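PDB 3QTM: negative regulator of ofd1 from Schizosaccharomyces pombe, which is required for correct translation termination, directly inhibits ofd1 and stabilises the N-terminal transcription factor domain of sre1. Local coordinates for residues A76-S81 with S99-A104. Numbering follows the deposited sequence.
Sequences ALLAVS and SYIDAA
Two neighbouring antiparallel helices of the tetratricopeptide-like fold, 67-82 and 97-110, meet where V80 presses against the ring of Y100 and L77 packs beside A104. The short segments 76-81 and 99-104 run at 165° to each other, with axes 7.7 Å apart at closest approach, and no hydrogen bond joins them. V80 CG1, set anti to its own backbone N (chi1 171°), stands over the middle of one ring face, 3.4 Å from the Y100 centroid and 7° off the normal, a CH-pi contact. L77 crosses Y100 at about a right angle, its CD2 lying 3.9 Å from Y100 CD2, while its other methyl, CD1, reaches 3.8 Å from A103 O. Without the phenol ring, an alanine at Y100 would probably leave V80 CG1 without its aromatic platform and L77 CD2 without the ring atoms CD2 and CE2 it packs against. Antiparallel helices packed side by side in this way, here with the short helix 84-87 between them in sequence, recall the helix pairs of tetratricopeptide repeats, to which this family is related. The small A104 is consistent with the close approach: its CB rests 3.8 Å from L78 N and also touches CB of L77 and of L78. Toward the C-terminal end of 76-81, S81 CB lies 3.8 Å from Y100 CB, and its OG meets I101 CG1, a polar atom against a methylene. Beyond the pair, helix 119-142 packs on L78 and I101, and helix 38-58 on A76, A79 and V80.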
loop_
_atom_site.group_PDB
_atom_site.type_symbol
_atom_site.label_atom_id
_atom_site.label_comp_id
_atom_site.label_asym_id
_atom_site.label_seq_id
_atom_site.Cartn_x
_atom_site.Cartn_y
_atom_site.Cartn_z
ATOM N N ALA A 76 -8.130 4.493 14.864
ATOM C CA ALA A 76 -9.175 5.506 14.847
ATOM C C ALA A 76 -8.559 6.906 14.707
ATOM O O ALA A 76 -9.024 7.719 13.911
ATOM C CB ALA A 76 -10.038 5.406 16.104
ATOM N N LEU A 77 -7.510 7.179 15.481
ATOM C CA LEU A 77 -6.802 8.455 15.388
ATOM C C LEU A 77 -6.282 8.710 13.964
ATOM O O LEU A 77 -6.409 9.812 13.423
ATOM C CB LEU A 77 -5.662 8.535 16.426
ATOM C CG LEU A 77 -6.122 8.607 17.890
ATOM C CD1 LEU A 77 -5.002 8.225 18.864
ATOM C CD2 LEU A 77 -6.681 10.003 18.237
ATOM N N LEU A 78 -5.721 7.681 13.348
ATOM C CA LEU A 78 -5.173 7.849 12.020
ATOM C C LEU A 78 -6.293 8.177 11.049
ATOM O O LEU A 78 -6.107 8.945 10.098
ATOM C CB LEU A 78 -4.457 6.576 11.561
ATOM C CG LEU A 78 -3.557 6.776 10.337
ATOM C CD1 LEU A 78 -2.582 7.898 10.634
ATOM C CD2 LEU A 78 -2.827 5.474 9.947
ATOM N N ALA A 79 -7.460 7.588 11.293
ATOM C CA ALA A 79 -8.565 7.707 10.366
ATOM C C ALA A 79 -9.104 9.125 10.420
ATOM O O ALA A 79 -9.605 9.637 9.418
ATOM C CB ALA A 79 -9.672 6.678 10.674
ATOM N N VAL A 80 -8.992 9.758 11.587
ATOM C CA VAL A 80 -9.420 11.146 11.728
ATOM C C VAL A 80 -8.536 11.982 10.814
ATOM O O VAL A 80 -9.031 12.851 10.094
ATOM C CB VAL A 80 -9.337 11.668 13.189
ATOM C CG1 VAL A 80 -9.575 13.191 13.248
ATOM C CG2 VAL A 80 -10.347 10.943 14.075
ATOM N N SER A 81 -7.234 11.680 10.810
ATOM C CA SER A 81 -6.313 12.375 9.913
ATOM C C SER A 81 -6.663 12.144 8.437
ATOM O O SER A 81 -6.619 13.068 7.649
ATOM C CB SER A 81 -4.840 12.019 10.202
ATOM O OG SER A 81 -4.507 10.711 9.762
ATOM N N SER A 99 -1.426 16.504 13.578
ATOM C CA SER A 99 -1.474 16.201 14.999
ATOM C C SER A 99 -2.185 14.862 15.268
ATOM O O SER A 99 -1.824 14.135 16.191
ATOM C CB SER A 99 -2.118 17.342 15.774
ATOM O OG SER A 99 -1.809 17.224 17.152
ATOM N N TYR A 100 -3.160 14.527 14.430
ATOM C CA TYR A 100 -3.826 13.232 14.536
ATOM C C TYR A 100 -2.923 12.058 14.097
ATOM O O TYR A 100 -3.008 10.964 14.649
ATOM C CB TYR A 100 -5.175 13.248 13.800
ATOM C CG TYR A 100 -6.283 13.751 14.710
ATOM C CD1 TYR A 100 -6.638 15.099 14.737
ATOM C CD2 TYR A 100 -6.930 12.883 15.592
ATOM C CE1 TYR A 100 -7.623 15.563 15.596
ATOM C CE2 TYR A 100 -7.912 13.337 16.461
ATOM C CZ TYR A 100 -8.257 14.673 16.458
ATOM O OH TYR A 100 -9.230 15.117 17.316
ATOM N N ILE A 101 -2.054 12.290 13.113
ATOM C CA ILE A 101 -1.050 11.295 12.742
ATOM C C ILE A 101 -0.087 11.106 13.915
ATOM O O ILE A 101 0.198 9.978 14.292
ATOM C CB ILE A 101 -0.256 11.714 11.480
ATOM C CG1 ILE A 101 -1.182 11.838 10.267
ATOM C CG2 ILE A 101 0.925 10.758 11.213
ATOM C CD1 ILE A 101 -0.485 12.442 9.028
ATOM N N ASP A 102 0.408 12.210 14.488
ATOM C CA ASP A 102 1.277 12.143 15.671
ATOM C C ASP A 102 0.622 11.368 16.818
ATOM O O ASP A 102 1.266 10.543 17.475
ATOM C CB ASP A 102 1.644 13.535 16.183
ATOM C CG ASP A 102 2.480 14.339 15.184
ATOM O OD1 ASP A 102 3.093 13.730 14.277
ATOM O OD2 ASP A 102 2.532 15.587 15.321
ATOM N N ALA A 103 -0.647 11.665 17.085
ATOM C CA ALA A 103 -1.367 10.956 18.150
ATOM C C ALA A 103 -1.486 9.456 17.847
ATOM O O ALA A 103 -1.271 8.624 18.729
ATOM C CB ALA A 103 -2.731 11.574 18.377
ATOM N N ALA A 104 -1.805 9.118 16.597
ATOM C CA ALA A 104 -1.864 7.715 16.170
ATOM C C ALA A 104 -0.554 6.983 16.457
ATOM O O ALA A 104 -0.561 5.839 16.933
ATOM C CB ALA A 104 -2.201 7.613 14.677
#